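Long-range contacts in conserved hypothetical protein (Bacteroides thetaiotaomicron, PDB 2F06), which is of unknown function but consists of paired ACT domains that bind histidine, consistent with amino-acid sensing, as in the related acetohydroxyacid synthase small subunits: residues Ala6-Ile11 with Ile47-Val52; Asn70-Val75 with Val115-Asn120; Cys79-Gly84 with Ser105-Asn110. All blocks are in the same frame, centred on the assembly; numbering follows the deposited sequence. Where two conformers were deposited one is given.

From the N terminus, strand 5-13 runs out, helix 19-29 and strand 34-41 follow, and strand 46-52 returns beside the first strand, closing the loop of contact 1. Only after helix 55-64 does the chain enter strand 69-80, whose early part, Asn70-Val75, lies against the other edge of strand 5-13 and later meets Val115-Asn120 in contact 2. Contact 3 forms within that second loop, where Cys79-Gly84 meets Ser105-Asn110 at a bound histidine. Contacts 1 and 2 therefore stand in series, and contact 2 encloses contact 3. Strand 69-80 is common to contacts 2 and 3 and joins both halves of the chain in one antiparallel sheet.

Contact 1 (Ala6-Ile11 with Ile47-Val52); sequences AKQLSI and ILRGIV
Leu9 pairs with Gly50 and Ile11 with Leu48 where strands 5-13 and 46-52 run antiparallel in the N-terminal half of the ACT-type sheet, their directions 165° apart. The backbone bonds come first. Leu9 N donates to Gly50 O at 2.9 Å, and the return bond from Gly50 N to Leu9 O is weak because its N-H points well off the acceptor. Around Ile11 and Leu48 both bonds form, with Ile11 N to Leu48 O at 2.8 Å. Between these pairs, Ser10 and Arg49 make the non-hydrogen-bonded pair.

The apolar contacts lie on the face of Leu9, Ile11 and Leu48, where helix 55-64 packs on Leu9, Ile11 and Val52. Leucine and isoleucine, bulky and apolar, suit this buried face: Ile11 and Leu48 run side by side, and Ile11 CD1 meets Leu48 CD2 at 4.1 Å. Gly50 adds no side chain here.

The other face is mixed, with Gln8, Ser10 and Arg49 lying among Ile47 and Ile51. A chi1 of 175° and an extended chain carry the Gln8 amide to the aliphatic part of Arg49, OE1 lying 3.8 Å from Arg49 CG; amide and guanidinium planes are only 14° apart. Tyr102 and Tyr104 hold the amide. Arg49 is long enough to leave the sheet: its guanidinium makes a salt bridge with Glu41 of the third subunit, which probably balances its buried charge, and a cation-pi contact with Tyr102.

Water completes the contact. One links Lys7 O to Val52 N; another, in the guanidinium plane, accepts from Arg49 NE at 2.9 Å and is hydrogen-bonded to Ser10 OG at 2.6 Å.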
loop_
_atom_site.group_PDB
_atom_site.type_symbol
_atom_site.label_atom_id
_atom_site.label_comp_id
_atom_site.label_asym_id
_atom_site.label_seq_id
_atom_site.Cartn_x
_atom_site.Cartn_y
_atom_site.Cartn_z
ATOM N N ALA A 6 11.869 16.542 -10.751
ATOM C CA ALA A 6 10.700 16.418 -11.570
ATOM C C ALA A 6 9.410 16.355 -10.753
ATOM O O ALA A 6 9.383 15.968 -9.603
ATOM C CB ALA A 6 10.833 15.215 -12.469
ATOM N N LYS A 7 8.322 16.747 -11.396
ATOM C CA LYS A 7 7.006 16.673 -10.812
ATOM C C LYS A 7 6.389 15.335 -11.217
ATOM O O LYS A 7 6.291 14.994 -12.412
ATOM C CB LYS A 7 6.155 17.859 -11.284
ATOM C CG LYS A 7 6.654 19.234 -10.767
ATOM C CD LYS A 7 5.770 20.358 -11.329
ATOM C CE LYS A 7 5.339 21.333 -10.219
ATOM N NZ LYS A 7 5.137 22.694 -10.758
ATOM N N GLN A 8 6.033 14.552 -10.204
ATOM C CA GLN A 8 5.253 13.370 -10.414
ATOM C C GLN A 8 3.808 13.618 -9.991
ATOM O O GLN A 8 3.537 14.160 -8.923
ATOM C CB GLN A 8 5.841 12.243 -9.609
ATOM C CG GLN A 8 5.046 10.963 -9.657
ATOM C CD GLN A 8 5.493 10.019 -8.552
ATOM O OE1 GLN A 8 5.042 10.126 -7.404
ATOM N NE2 GLN A 8 6.382 9.116 -8.885
ATOM N N LEU A 9 2.861 13.227 -10.811
ATOM C CA LEU A 9 1.469 13.272 -10.367
ATOM C C LEU A 9 1.124 12.010 -9.577
ATOM O O LEU A 9 1.440 10.877 -9.971
ATOM C CB LEU A 9 0.498 13.383 -11.544
ATOM C CG LEU A 9 0.566 14.596 -12.481
ATOM C CD1 LEU A 9 -0.665 14.659 -13.330
ATOM C CD2 LEU A 9 0.639 15.865 -11.744
ATOM N N SER A 10 0.453 12.224 -8.460
ATOM C CA SER A 10 -0.200 11.156 -7.746
ATOM C C SER A 10 -1.687 11.369 -7.796
ATOM O O SER A 10 -2.173 12.330 -7.210
ATOM C CB SER A 10 0.278 11.117 -6.288
ATOM O OG SER A 10 1.586 10.557 -6.306
ATOM N N ILE A 11 -2.390 10.413 -8.396
ATOM C CA ILE A 11 -3.779 10.531 -8.636
ATOM C C ILE A 11 -4.593 9.420 -7.925
ATOM O O ILE A 11 -4.355 8.198 -8.160
ATOM C CB ILE A 11 -4.077 10.548 -10.153
ATOM C CG1 ILE A 11 -3.213 11.548 -10.907
ATOM C CG2 ILE A 11 -5.564 10.866 -10.407
ATOM C CD1 ILE A 11 -2.889 11.106 -12.319
ATOM N N ILE A 47 -3.475 4.292 -6.354
ATOM C CA ILE A 47 -2.944 5.561 -6.664
ATOM C C ILE A 47 -2.071 5.463 -7.922
ATOM O O ILE A 47 -1.014 4.750 -7.916
ATOM C CB ILE A 47 -2.145 6.176 -5.502
ATOM C CG1 ILE A 47 -3.088 6.971 -4.554
ATOM C CG2 ILE A 47 -1.266 7.272 -6.042
ATOM C CD1 ILE A 47 -4.083 6.178 -3.747
ATOM N N LEU A 48 -2.489 6.201 -8.948
ATOM C CA LEU A 48 -1.670 6.322 -10.117
ATOM C C LEU A 48 -0.553 7.325 -9.878
ATOM O O LEU A 48 -0.796 8.526 -9.769
ATOM C CB LEU A 48 -2.479 6.706 -11.347
ATOM C CG LEU A 48 -1.760 6.809 -12.713
ATOM C CD1 LEU A 48 -1.160 5.436 -13.105
ATOM C CD2 LEU A 48 -2.779 7.247 -13.802
ATOM N N ARG A 49 0.658 6.815 -9.870
ATOM C CA ARG A 49 1.835 7.643 -9.919
ATOM C C ARG A 49 2.291 7.784 -11.360
ATOM O O ARG A 49 2.397 6.787 -12.081
ATOM C CB ARG A 49 2.899 6.951 -9.143
ATOM C CG ARG A 49 2.714 7.103 -7.728
ATOM C CD ARG A 49 3.859 6.284 -6.967
ATOM N NE ARG A 49 3.593 6.492 -5.536
ATOM C CZ ARG A 49 3.922 5.633 -4.591
ATOM N NH1 ARG A 49 4.605 4.486 -4.890
ATOM N NH2 ARG A 49 3.589 5.962 -3.358
ATOM N N GLY A 50 2.582 9.004 -11.775
ATOM C CA GLY A 50 2.595 9.298 -13.178
ATOM C C GLY A 50 3.640 10.346 -13.501
ATOM O O GLY A 50 3.676 11.402 -12.883
ATOM N N ILE A 51 4.477 10.027 -14.477
ATOM C CA ILE A 51 5.312 11.025 -15.174
ATOM C C ILE A 51 4.659 11.390 -16.514
ATOM O O ILE A 51 4.468 10.520 -17.359
ATOM C CB ILE A 51 6.792 10.550 -15.353
ATOM C CG1 ILE A 51 7.382 10.191 -13.988
ATOM C CG2 ILE A 51 7.604 11.644 -16.077
ATOM C CD1 ILE A 51 7.837 11.357 -13.129
ATOM N N VAL A 52 4.269 12.661 -16.688
ATOM C CA VAL A 52 3.611 13.089 -17.920
ATOM C C VAL A 52 4.435 14.184 -18.675
ATOM O O VAL A 52 5.406 14.719 -18.108
ATOM C CB VAL A 52 2.168 13.596 -17.647
ATOM C CG1 VAL A 52 1.329 12.457 -16.950
ATOM C CG2 VAL A 52 2.172 14.900 -16.797
HETATM O O HOH W 1 5.177 14.709 -14.833
HETATM O O HOH W 2 2.474 8.908 -4.433
#

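Contact 2 (Asn70-Val75 with Val115-Asn120); sequences NITDVV and VIRPSN
In the second half of the antiparallel ACT sheet, strand 69-80 meets strand 111-118, and Val75 and Ile116 form the hydrogen-bonded pair. Val75 N donates to Ile116 O at 3.0 Å, and Ile116 N returns a bond to Val75 O at 2.8 Å, the latter nearly along the C=O axis. Beyond this pair the strands splay, their directions 120° apart, and a side chain takes over from the backbone.

Arg117 spans the widening gap. It leaves its backbone with CG trans to N (chi1 174°), and a bend at chi2 (52°) turns the guanidinium back toward strand 69-80, where NH1 donates to Asp73 O at 2.7 Å, with the oxygen tilted out of the guanidinium plane. Thr72 CG2 lies over one guanidinium face, offset toward its rim. Arginine suits this place because its long chain bridges the splayed strands to Asp73 O. The carboxylate of Asp73, its OD2 4.6 Å from Arg117 NH1, probably adds a weak attraction without a salt bridge.

Beta-branched residues fill the buried end: Val74 CB packs on Val115 CG1 at 3.8 Å, while Val75 CG1 lies alongside Ile116 CB. Such antiparallel pairing, with helix 121-130 packed against Val75, is typical of the alpha-beta sandwich of the ACT domain.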
loop_
_atom_site.group_PDB
_atom_site.type_symbol
_atom_site.label_atom_id
_atom_site.label_comp_id
_atom_site.label_asym_id
_atom_site.label_seq_id
_atom_site.Cartn_x
_atom_site.Cartn_y
_atom_site.Cartn_z
ATOM N N ASN A 70 -2.045 15.098 -6.472
ATOM C CA ASN A 70 -1.014 15.777 -5.690
ATOM C C ASN A 70 0.221 15.695 -6.541
ATOM O O ASN A 70 0.316 14.784 -7.355
ATOM C CB ASN A 70 -0.773 15.006 -4.399
ATOM C CG ASN A 70 -1.914 15.123 -3.428
ATOM O OD1 ASN A 70 -2.633 16.114 -3.371
ATOM N ND2 ASN A 70 -2.035 14.112 -2.575
ATOM N N ILE A 71 1.157 16.631 -6.376
ATOM C CA ILE A 71 2.458 16.570 -7.071
ATOM C C ILE A 71 3.517 16.216 -6.041
ATOM O O ILE A 71 3.421 16.644 -4.899
ATOM C CB ILE A 71 2.756 17.893 -7.836
ATOM C CG1 ILE A 71 1.842 17.986 -9.055
ATOM C CG2 ILE A 71 4.201 17.978 -8.270
ATOM C CD1 ILE A 71 1.150 19.265 -9.092
ATOM N N THR A 72 4.436 15.328 -6.418
ATOM C CA THR A 72 5.581 14.913 -5.574
ATOM C C THR A 72 6.847 15.153 -6.378
ATOM O O THR A 72 6.812 15.008 -7.594
ATOM C CB THR A 72 5.479 13.390 -5.253
ATOM O OG1 THR A 72 4.222 13.147 -4.646
ATOM C CG2 THR A 72 6.640 12.850 -4.289
ATOM N N ASP A 73 7.947 15.497 -5.696
ATOM C CA ASP A 73 9.268 15.665 -6.323
ATOM C C ASP A 73 9.817 14.256 -6.407
ATOM O O ASP A 73 9.731 13.508 -5.449
ATOM C CB ASP A 73 10.250 16.489 -5.474
ATOM C CG ASP A 73 9.760 17.896 -5.139
ATOM O OD1 ASP A 73 9.030 18.498 -5.962
ATOM O OD2 ASP A 73 10.113 18.393 -3.996
ATOM N N VAL A 74 10.346 13.908 -7.563
ATOM C CA VAL A 74 11.136 12.709 -7.810
ATOM C C VAL A 74 12.314 13.129 -8.742
ATOM O O VAL A 74 12.368 14.277 -9.266
ATOM C CB VAL A 74 10.275 11.646 -8.579
ATOM C CG1 VAL A 74 9.084 11.191 -7.682
ATOM C CG2 VAL A 74 9.768 12.226 -9.934
ATOM N N VAL A 75 13.252 12.203 -8.926
ATOM C CA VAL A 75 14.448 12.439 -9.798
ATOM C C VAL A 75 14.562 11.216 -10.717
ATOM O O VAL A 75 14.283 10.066 -10.304
ATOM C CB VAL A 75 15.730 12.784 -8.923
ATOM C CG1 VAL A 75 16.115 11.649 -7.976
ATOM C CG2 VAL A 75 16.964 13.153 -9.766
ATOM N N VAL A 115 12.918 6.239 -12.135
ATOM C CA VAL A 115 12.345 7.296 -11.309
ATOM C C VAL A 115 12.445 6.957 -9.832
ATOM O O VAL A 115 11.980 5.897 -9.364
ATOM C CB VAL A 115 10.873 7.515 -11.680
ATOM C CG1 VAL A 115 10.158 8.433 -10.646
ATOM C CG2 VAL A 115 10.766 8.051 -13.100
ATOM N N ILE A 116 13.040 7.886 -9.098
ATOM C CA ILE A 116 13.294 7.722 -7.693
ATOM C C ILE A 116 12.643 8.736 -6.828
ATOM O O ILE A 116 12.801 9.940 -7.063
ATOM C CB ILE A 116 14.797 7.978 -7.392
ATOM C CG1 ILE A 116 15.666 7.091 -8.250
ATOM C CG2 ILE A 116 15.098 7.623 -5.955
ATOM C CD1 ILE A 116 15.585 5.651 -7.829
ATOM N N ARG A 117 12.027 8.275 -5.750
ATOM C CA ARG A 117 11.623 9.163 -4.619
ATOM C C ARG A 117 12.537 8.801 -3.425
ATOM O O ARG A 117 12.276 7.794 -2.753
ATOM C CB ARG A 117 10.192 8.909 -4.233
ATOM C CG ARG A 117 9.704 9.634 -3.008
ATOM C CD ARG A 117 10.002 11.116 -3.114
ATOM N NE ARG A 117 9.601 11.863 -1.901
ATOM C CZ ARG A 117 9.596 13.201 -1.786
ATOM N NH1 ARG A 117 9.996 13.984 -2.790
ATOM N NH2 ARG A 117 9.203 13.762 -0.646
ATOM N N PRO A 118 13.607 9.606 -3.207
ATOM C CA PRO A 118 14.592 9.399 -2.194
ATOM C C PRO A 118 14.164 9.908 -0.817
ATOM O O PRO A 118 13.249 10.729 -0.700
ATOM C CB PRO A 118 15.797 10.205 -2.714
ATOM C CG PRO A 118 15.208 11.350 -3.453
ATOM C CD PRO A 118 13.904 10.806 -4.032
ATOM N N SER A 119 14.817 9.391 0.214
ATOM C CA SER A 119 14.621 9.866 1.561
ATOM C C SER A 119 14.980 11.371 1.720
ATOM O O SER A 119 14.366 12.091 2.492
ATOM C CB SER A 119 15.550 9.056 2.495
ATOM O OG SER A 119 16.916 9.120 2.048
ATOM N N ASN A 120 16.000 11.824 1.011
ATOM C CA ASN A 120 16.414 13.207 1.101
ATOM C C ASN A 120 16.731 13.655 -0.324
ATOM O O ASN A 120 17.627 13.128 -0.957
ATOM C CB ASN A 120 17.630 13.303 2.062
ATOM C CG ASN A 120 18.057 14.733 2.365
ATOM O OD1 ASN A 120 18.225 15.568 1.478
ATOM N ND2 ASN A 120 18.314 14.992 3.631
#

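Contact 3 (Cys79-Gly84 with Ser105-Asn110); sequences CPNVPG and SFANNN. With HIS (histidine), chain C.
Pro80 and Asn81 meet the turn at Asn109 and Asn110 beside a bound histidine, in a pocket between the end of strand 69-80 and the end of strand 100-108. Cys79 precedes them, its SG 4.1 Å from CB of the ligand. Pro80, exposed at the rim, brings its CA against Asn110 O and turns its own carbonyl oxygen toward the ligand.

Asn81, the centre of an inverse gamma turn, carries the contact. Its backbone N donates to Asn110 O at 3.1 Å, reaching that oxygen from above the carbonyl plane. A chi1 of -175° swings the side chain away from its own N, toward Ala107 and Asn109, and the two ends of its amide do different work: ND2 donates to Asn109 O at 3.0 Å, while OD1 accepts from the ligand N at 2.7 Å. Ala107 CB packs against the amide, 3.4 Å from Asn81 OD1, a distance its small methyl group permits. An alanine in place of Asn81 would probably cost the ligand N this acceptor and leave Asn109 O without the ND2 donor.

Val82 O approaches the ligand C to 3.0 Å, and Pro83 CA lies beside the ligand O. At Gly84 a positive phi, easy for glycine, lets the chain turn into helix 85-95, from whose start Leu86 N binds the ligand.

From the third subunit, Asn33 bonds both to Asn81 OD1 and to the ligand, and Leu144 OXT to Asn81 ND2. An asparagine, donor and acceptor in one flat group, thus links the ligand, the turn and the subunit interface, consistent with a regulatory ACT site.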
loop_
_atom_site.group_PDB
_atom_site.type_symbol
_atom_site.label_atom_id
_atom_site.label_comp_id
_atom_site.label_asym_id
_atom_site.label_seq_id
_atom_site.Cartn_x
_atom_site.Cartn_y
_atom_site.Cartn_z
ATOM N N CYS A 79 20.854 4.448 -16.376
ATOM C CA CYS A 79 22.086 3.671 -16.216
ATOM C C CYS A 79 22.179 2.611 -17.296
ATOM O O CYS A 79 21.260 2.442 -18.057
ATOM C CB CYS A 79 22.155 3.028 -14.829
ATOM S SG CYS A 79 20.757 1.979 -14.473
ATOM N N PRO A 80 23.322 1.951 -17.418
ATOM C CA PRO A 80 23.336 0.837 -18.393
ATOM C C PRO A 80 22.314 -0.293 -18.137
ATOM O O PRO A 80 21.952 -0.594 -16.982
ATOM C CB PRO A 80 24.810 0.375 -18.366
ATOM C CG PRO A 80 25.555 1.652 -18.037
ATOM C CD PRO A 80 24.692 2.267 -16.944
ATOM N N ASN A 81 21.824 -0.868 -19.241
ATOM C CA ASN A 81 20.895 -1.977 -19.155
ATOM C C ASN A 81 21.685 -3.262 -19.099
ATOM O O ASN A 81 21.593 -4.097 -20.003
ATOM C CB ASN A 81 19.873 -2.003 -20.317
ATOM C CG ASN A 81 18.815 -3.103 -20.138
ATOM O OD1 ASN A 81 18.526 -3.492 -19.017
ATOM N ND2 ASN A 81 18.263 -3.618 -21.244
ATOM N N VAL A 82 22.430 -3.413 -18.015
ATOM C CA VAL A 82 23.222 -4.625 -17.764
ATOM C C VAL A 82 23.054 -5.008 -16.289
ATOM O O VAL A 82 22.671 -4.153 -15.499
ATOM C CB VAL A 82 24.732 -4.537 -18.255
ATOM C CG1 VAL A 82 24.834 -4.070 -19.718
ATOM C CG2 VAL A 82 25.656 -3.687 -17.324
ATOM N N PRO A 83 23.243 -6.306 -15.934
ATOM C CA PRO A 83 23.180 -6.764 -14.553
ATOM C C PRO A 83 24.087 -5.964 -13.617
ATOM O O PRO A 83 25.247 -5.685 -13.965
ATOM C CB PRO A 83 23.653 -8.215 -14.682
ATOM C CG PRO A 83 22.967 -8.621 -15.961
ATOM C CD PRO A 83 23.430 -7.471 -16.825
ATOM N N GLY A 84 23.542 -5.591 -12.458
ATOM C CA GLY A 84 24.337 -4.927 -11.416
ATOM C C GLY A 84 24.467 -3.418 -11.553
ATOM O O GLY A 84 25.117 -2.759 -10.726
ATOM N N SER A 105 10.951 1.616 -12.788
ATOM C CA SER A 105 11.872 1.677 -13.882
ATOM C C SER A 105 11.713 0.585 -14.913
ATOM O O SER A 105 11.160 -0.471 -14.605
ATOM C CB SER A 105 13.289 1.611 -13.326
ATOM O OG SER A 105 13.409 0.481 -12.503
ATOM N N PHE A 106 12.095 0.894 -16.161
ATOM C CA PHE A 106 12.032 -0.069 -17.280
ATOM C C PHE A 106 13.379 0.032 -17.991
ATOM O O PHE A 106 13.968 1.122 -18.061
ATOM C CB PHE A 106 10.931 0.238 -18.325
ATOM C CG PHE A 106 9.664 -0.598 -18.201
ATOM C CD1 PHE A 106 8.698 -0.315 -17.215
ATOM C CD2 PHE A 106 9.424 -1.650 -19.088
ATOM C CE1 PHE A 106 7.515 -1.090 -17.103
ATOM C CE2 PHE A 106 8.286 -2.436 -18.995
ATOM C CZ PHE A 106 7.299 -2.145 -17.996
ATOM N N ALA A 107 13.817 -1.072 -18.571
ATOM C CA ALA A 107 14.876 -1.057 -19.563
ATOM C C ALA A 107 14.379 -0.446 -20.879
ATOM O O ALA A 107 13.329 -0.807 -21.381
ATOM C CB ALA A 107 15.403 -2.482 -19.805
ATOM N N ASN A 108 15.176 0.468 -21.427
ATOM C CA ASN A 108 14.942 1.112 -22.724
ATOM C C ASN A 108 16.185 0.853 -23.609
ATOM O O ASN A 108 17.205 1.568 -23.575
ATOM C CB ASN A 108 14.568 2.601 -22.498
ATOM C CG ASN A 108 14.811 3.484 -23.707
ATOM O OD1 ASN A 108 15.866 4.127 -23.818
ATOM N ND2 ASN A 108 13.842 3.552 -24.605
ATOM N N ASN A 109 16.064 -0.219 -24.398
ATOM C CA ASN A 109 17.140 -0.766 -25.198
ATOM C C ASN A 109 18.452 -0.933 -24.415
ATOM O O ASN A 109 18.557 -1.819 -23.579
ATOM C CB ASN A 109 17.318 0.047 -26.486
ATOM C CG ASN A 109 16.287 -0.293 -27.521
ATOM O OD1 ASN A 109 16.582 -1.005 -28.483
ATOM N ND2 ASN A 109 15.058 0.176 -27.325
ATOM N N ASN A 110 19.437 -0.081 -24.688
ATOM C CA ASN A 110 20.737 -0.167 -24.084
ATOM C C ASN A 110 20.887 0.515 -22.705
ATOM O O ASN A 110 21.923 0.376 -22.032
ATOM C CB ASN A 110 21.754 0.407 -25.076
ATOM C CG ASN A 110 21.858 -0.408 -26.377
ATOM O OD1 ASN A 110 22.298 0.121 -27.399
ATOM N ND2 ASN A 110 21.469 -1.682 -26.347
HETATM N N HIS C . 19.022 -3.873 -16.430
HETATM C CA HIS C . 19.781 -3.103 -15.380
HETATM C C HIS C . 20.082 -3.788 -14.079
HETATM O O HIS C . 19.991 -5.000 -13.900
HETATM C CB HIS C . 19.155 -1.731 -15.075
HETATM C CG HIS C . 17.702 -1.749 -14.631
HETATM N ND1 HIS C . 16.646 -1.989 -15.502
HETATM C CD2 HIS C . 17.132 -1.405 -13.447
HETATM C CE1 HIS C . 15.498 -1.856 -14.850
HETATM N NE2 HIS C . 15.768 -1.492 -13.601
HETATM O OXT HIS C . 20.422 -3.086 -13.116
#